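Local coordinates for polyketide synthase PksL (Bacillus subtilis, PDB 5E1V), which probably dehydrates beta-hydroxyacyl intermediates, through a double-hotdog dehydratase domain, during assembly of the polyketide bacillaene, at residues Val198-Gly210 and Ile237-Val251. Numbering follows the deposited sequence.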
loop_
_atom_site.group_PDB
_atom_site.type_symbol
_atom_site.label_atom_id
_atom_site.label_comp_id
_atom_site.label_asym_id
_atom_site.label_seq_id
_atom_site.Cartn_x
_atom_site.Cartn_y
_atom_site.Cartn_z
ATOM N N VAL A 198 3.380 4.807 6.178
ATOM C CA VAL A 198 3.592 6.042 6.988
ATOM C C VAL A 198 4.395 5.699 8.291
ATOM O O VAL A 198 5.342 6.428 8.656
ATOM C CB VAL A 198 2.268 6.741 7.267
ATOM C CG1 VAL A 198 2.419 7.910 8.223
ATOM C CG2 VAL A 198 1.733 7.305 5.950
ATOM N N GLY A 199 4.066 4.575 8.920
ATOM C CA GLY A 199 4.847 4.071 10.056
ATOM C C GLY A 199 6.296 3.792 9.714
ATOM O O GLY A 199 7.221 4.277 10.392
ATOM N N ALA A 200 6.512 3.060 8.616
ATOM C CA ALA A 200 7.859 2.840 8.061
ATOM C C ALA A 200 8.660 4.104 7.809
ATOM O O ALA A 200 9.848 4.163 8.099
ATOM C CB ALA A 200 7.771 2.091 6.768
ATOM N N ASN A 201 8.012 5.100 7.247
ATOM C CA ASN A 201 8.661 6.344 6.966
ATOM C C ASN A 201 9.008 7.047 8.304
ATOM O O ASN A 201 10.041 7.715 8.392
ATOM C CB ASN A 201 7.833 7.207 6.025
ATOM C CG ASN A 201 8.624 8.355 5.426
ATOM O OD1 ASN A 201 8.963 8.359 4.217
ATOM N ND2 ASN A 201 8.945 9.346 6.270
ATOM N N HIS A 202 8.202 6.846 9.333
ATOM C CA HIS A 202 8.544 7.418 10.653
ATOM C C HIS A 202 9.790 6.761 11.284
ATOM O O HIS A 202 10.535 7.423 12.021
ATOM C CB HIS A 202 7.377 7.344 11.626
ATOM C CG HIS A 202 7.765 7.616 13.043
ATOM N ND1 HIS A 202 7.871 8.895 13.553
ATOM C CD2 HIS A 202 8.104 6.778 14.050
ATOM C CE1 HIS A 202 8.246 8.830 14.817
ATOM N NE2 HIS A 202 8.389 7.557 15.147
ATOM N N LEU A 203 10.025 5.482 10.997
ATOM C CA LEU A 203 11.225 4.778 11.482
ATOM C C LEU A 203 12.462 5.166 10.671
ATOM O O LEU A 203 13.599 5.128 11.165
ATOM C CB LEU A 203 10.999 3.257 11.404
ATOM C CG LEU A 203 12.149 2.315 11.768
ATOM C CD1 LEU A 203 12.692 2.557 13.193
ATOM C CD2 LEU A 203 11.735 0.871 11.593
ATOM N N LEU A 204 12.238 5.586 9.433
ATOM C CA LEU A 204 13.316 6.030 8.575
ATOM C C LEU A 204 13.846 7.414 8.882
ATOM O O LEU A 204 14.869 7.824 8.314
ATOM C CB LEU A 204 12.839 6.034 7.135
ATOM C CG LEU A 204 13.167 4.754 6.420
ATOM C CD1 LEU A 204 12.407 4.659 5.098
ATOM C CD2 LEU A 204 14.669 4.696 6.191
ATOM N N THR A 205 13.135 8.139 9.735
ATOM C CA THR A 205 13.442 9.561 9.984
ATOM C C THR A 205 14.942 9.840 10.209
ATOM O O THR A 205 15.530 10.592 9.437
ATOM C CB THR A 205 12.655 10.096 11.183
ATOM O OG1 THR A 205 12.901 9.235 12.297
ATOM C CG2 THR A 205 11.169 10.117 10.886
ATOM N N SER A 206 15.579 9.189 11.193
ATOM C CA SER A 206 17.031 9.447 11.430
ATOM C C SER A 206 17.880 9.288 10.156
ATOM O O SER A 206 18.721 10.157 9.847
ATOM C CB SER A 206 17.607 8.604 12.575
ATOM O OG SER A 206 17.323 7.228 12.467
ATOM N N LEU A 207 17.635 8.209 9.389
ATOM C CA LEU A 207 18.376 7.976 8.155
ATOM C C LEU A 207 18.075 8.998 7.052
ATOM O O LEU A 207 18.787 9.036 6.038
ATOM C CB LEU A 207 18.110 6.574 7.600
ATOM C CG LEU A 207 18.103 5.373 8.540
ATOM C CD1 LEU A 207 18.295 4.099 7.729
ATOM C CD2 LEU A 207 19.188 5.486 9.602
ATOM N N LEU A 208 17.010 9.782 7.226
ATOM C CA LEU A 208 16.617 10.816 6.268
ATOM C C LEU A 208 17.443 12.104 6.331
ATOM O O LEU A 208 17.419 12.885 5.388
ATOM C CB LEU A 208 15.131 11.173 6.417
ATOM C CG LEU A 208 14.140 10.029 6.140
ATOM C CD1 LEU A 208 12.725 10.579 6.013
ATOM C CD2 LEU A 208 14.520 9.210 4.909
ATOM N N LYS A 209 18.165 12.304 7.437
ATOM C CA LYS A 209 19.059 13.468 7.610
ATOM C C LYS A 209 18.327 14.760 7.291
ATOM O O LYS A 209 18.780 15.554 6.446
ATOM C CB LYS A 209 20.303 13.318 6.744
ATOM C CG LYS A 209 21.164 12.119 7.148
ATOM C CD LYS A 209 22.306 11.876 6.165
ATOM C CE LYS A 209 23.661 11.647 6.850
ATOM N NZ LYS A 209 24.283 12.920 7.286
ATOM N N GLY A 210 17.190 14.931 7.972
ATOM C CA GLY A 210 16.311 16.102 7.845
ATOM C C GLY A 210 15.626 16.397 6.510
ATOM O O GLY A 210 15.025 17.466 6.316
ATOM N N ILE A 237 8.148 -3.404 11.455
ATOM C CA ILE A 237 9.179 -3.029 10.568
ATOM C C ILE A 237 10.469 -3.141 11.381
ATOM O O ILE A 237 10.604 -2.467 12.417
ATOM C CB ILE A 237 8.984 -1.592 10.064
ATOM C CG1 ILE A 237 7.594 -1.479 9.390
ATOM C CG2 ILE A 237 10.109 -1.236 9.100
ATOM C CD1 ILE A 237 6.926 -0.159 9.512
ATOM N N LYS A 238 11.380 -3.971 10.895
ATOM C CA LYS A 238 12.679 -4.159 11.534
ATOM C C LYS A 238 13.693 -3.184 11.005
ATOM O O LYS A 238 13.831 -2.947 9.767
ATOM C CB LYS A 238 13.172 -5.599 11.321
ATOM C CG LYS A 238 12.312 -6.719 11.894
ATOM C CD LYS A 238 13.140 -8.018 11.873
ATOM C CE LYS A 238 12.313 -9.290 11.868
ATOM N NZ LYS A 238 11.627 -9.551 10.554
ATOM N N ARG A 239 14.485 -2.594 11.919
ATOM C CA ARG A 239 15.492 -1.619 11.464
ATOM C C ARG A 239 16.434 -2.254 10.449
ATOM O O ARG A 239 16.911 -1.587 9.517
ATOM C CB ARG A 239 16.304 -1.036 12.672
ATOM C CG ARG A 239 17.133 0.204 12.340
ATOM C CD ARG A 239 17.919 0.664 13.556
ATOM N NE ARG A 239 17.076 0.861 14.722
ATOM C CZ ARG A 239 16.239 1.883 14.912
ATOM N NH1 ARG A 239 16.087 2.842 13.998
ATOM N NH2 ARG A 239 15.509 1.930 16.026
ATOM N N SER A 240 16.702 -3.551 10.603
ATOM C CA SER A 240 17.637 -4.241 9.705
ATOM C C SER A 240 17.151 -4.284 8.250
ATOM O O SER A 240 17.957 -4.494 7.338
ATOM C CB SER A 240 17.919 -5.663 10.193
ATOM O OG SER A 240 16.736 -6.432 10.280
ATOM N N SER A 241 15.836 -4.099 8.058
ATOM C CA SER A 241 15.206 -4.074 6.733
ATOM C C SER A 241 15.170 -2.670 6.093
ATOM O O SER A 241 14.980 -2.524 4.869
ATOM C CB SER A 241 13.768 -4.608 6.833
ATOM O OG SER A 241 12.875 -3.626 7.338
ATOM N N VAL A 242 15.324 -1.632 6.905
ATOM C CA VAL A 242 15.113 -0.288 6.411
ATOM C C VAL A 242 16.455 0.283 6.065
ATOM O O VAL A 242 17.415 0.126 6.828
ATOM C CB VAL A 242 14.370 0.597 7.427
ATOM C CG1 VAL A 242 13.042 -0.057 7.839
ATOM C CG2 VAL A 242 15.213 0.864 8.679
ATOM N N ARG A 243 16.546 0.922 4.912
ATOM C CA ARG A 243 17.758 1.591 4.567
ATOM C C ARG A 243 17.446 2.758 3.648
ATOM O O ARG A 243 16.355 2.827 3.083
ATOM C CB ARG A 243 18.770 0.587 3.998
ATOM C CG ARG A 243 18.735 0.380 2.498
ATOM C CD ARG A 243 19.508 -0.866 2.110
ATOM N NE ARG A 243 18.872 -1.582 0.996
ATOM C CZ ARG A 243 17.742 -2.278 1.105
ATOM N NH1 ARG A 243 17.104 -2.367 2.274
ATOM N NH2 ARG A 243 17.229 -2.899 0.047
ATOM N N ARG A 244 18.359 3.720 3.571
ATOM C CA ARG A 244 18.357 4.750 2.491
ATOM C C ARG A 244 19.613 4.727 1.637
ATOM O O ARG A 244 20.724 4.726 2.174
ATOM C CB ARG A 244 18.185 6.156 3.064
ATOM C CG ARG A 244 18.154 7.273 1.994
ATOM C CD ARG A 244 18.029 8.649 2.644
ATOM N NE ARG A 244 19.271 8.992 3.344
ATOM C CZ ARG A 244 20.372 9.431 2.729
ATOM N NH1 ARG A 244 20.389 9.642 1.418
ATOM N NH2 ARG A 244 21.470 9.686 3.442
ATOM N N GLU A 245 19.429 4.720 0.317
ATOM C CA GLU A 245 20.502 4.857 -0.657
ATOM C C GLU A 245 20.169 6.033 -1.576
ATOM O O GLU A 245 19.287 5.937 -2.440
ATOM C CB GLU A 245 20.696 3.555 -1.449
ATOM C CG GLU A 245 21.059 2.369 -0.544
ATOM C CD GLU A 245 21.087 1.014 -1.255
ATOM O OE1 GLU A 245 21.392 0.969 -2.458
ATOM O OE2 GLU A 245 20.805 -0.015 -0.589
ATOM N N LYS A 246 20.872 7.149 -1.346
ATOM C CA LYS A 246 20.658 8.435 -2.010
ATOM C C LYS A 246 19.177 8.884 -2.069
ATOM O O LYS A 246 18.583 9.269 -1.056
ATOM C CB LYS A 246 21.307 8.416 -3.405
ATOM C CG LYS A 246 22.827 8.214 -3.364
ATOM C CD LYS A 246 23.515 8.737 -4.620
ATOM C CE LYS A 246 24.810 9.470 -4.270
ATOM N NZ LYS A 246 25.762 8.594 -3.534
ATOM N N GLU A 247 18.626 8.763 -3.264
ATOM C CA GLU A 247 17.253 9.099 -3.687
ATOM C C GLU A 247 16.179 8.025 -3.328
ATOM O O GLU A 247 14.949 8.284 -3.502
ATOM C CB GLU A 247 17.331 9.168 -5.225
ATOM C CG GLU A 247 16.520 10.219 -5.932
ATOM C CD GLU A 247 17.146 11.609 -5.979
ATOM O OE1 GLU A 247 17.583 12.128 -4.917
ATOM O OE2 GLU A 247 17.133 12.200 -7.092
ATOM N N LEU A 248 16.635 6.849 -2.854
ATOM C CA LEU A 248 15.757 5.670 -2.628
ATOM C C LEU A 248 15.777 5.158 -1.240
ATOM O O LEU A 248 16.862 5.055 -0.631
ATOM C CB LEU A 248 16.161 4.504 -3.508
ATOM C CG LEU A 248 16.166 4.867 -4.970
ATOM C CD1 LEU A 248 16.869 3.793 -5.772
ATOM C CD2 LEU A 248 14.766 5.133 -5.539
ATOM N N ILE A 249 14.584 4.817 -0.725
ATOM C CA ILE A 249 14.431 4.203 0.597
ATOM C C ILE A 249 13.775 2.862 0.385
ATOM O O ILE A 249 13.025 2.697 -0.610
ATOM C CB ILE A 249 13.618 5.048 1.595
ATOM C CG1 ILE A 249 12.193 5.353 1.083
ATOM C CG2 ILE A 249 14.340 6.365 1.871
ATOM C CD1 ILE A 249 11.208 5.740 2.167
ATOM N N TYR A 250 14.084 1.933 1.299
ATOM C CA TYR A 250 13.664 0.546 1.244
ATOM C C TYR A 250 13.228 0.141 2.612
ATOM O O TYR A 250 13.851 0.520 3.606
ATOM C CB TYR A 250 14.834 -0.387 0.850
ATOM C CG TYR A 250 15.590 -0.051 -0.425
ATOM C CD1 TYR A 250 16.533 0.988 -0.450
ATOM C CD2 TYR A 250 15.426 -0.797 -1.582
ATOM C CE1 TYR A 250 17.222 1.293 -1.613
ATOM C CE2 TYR A 250 16.133 -0.510 -2.738
ATOM C CZ TYR A 250 17.038 0.540 -2.725
ATOM O OH TYR A 250 17.747 0.819 -3.835
ATOM N N VAL A 251 12.133 -0.613 2.708
ATOM C CA VAL A 251 11.673 -1.137 3.960
ATOM C C VAL A 251 10.962 -2.466 3.663
ATOM O O VAL A 251 10.588 -2.719 2.539
ATOM C CB VAL A 251 10.634 -0.239 4.643
ATOM C CG1 VAL A 251 11.251 1.100 4.975
ATOM C CG2 VAL A 251 9.447 0.011 3.710
#
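Leu-204 drives its CD1 into the strand pair, reaching Ile-249 CD1 at 3.3 Å, closer than two methyls normally sit, and Val-251 CG1 at 3.7 Å. Ile-249 CG1 stands between its own backbone N and carbonyl carbon (chi1 58°), a torsion that lays CD1 against Leu-204 CD1, with Asn-201 OD1 also close by. At Ala-200, one helical turn before Leu-204, Ile-237 CD1 lies 3.5 Å from CA; Leu-203 and Ile-237 run antiparallel alongside each other, CD2 to CG2 at 3.6 Å. This buried apolar end contrasts with the solvent side, where Leu-207 and Arg-244 are partly exposed and Lys-209 CD lies across Arg-244 NH2 at 3.6 Å. There Arg-244 NE donates to Leu-207 O at 2.7 Å in a fairly straight bond (N-H...O 159°), the oxygen near the guanidinium plane, and NH1 to Lys-246 O in the adjoining beta turn. Replacing Arg-244 by alanine is likely to leave both carbonyls without these donors, losing the one hydrogen bond between the segments. Helix 190-203 thus sits on the 232-245/248-256 hairpin, consistent with hotdog helix-on-sheet packing; Val-169 and Leu-171 of strand 168-174 touch Ile-237, and Tyr-215 of strand 215-225 touches Leu-208, Arg-244 and Ile-249.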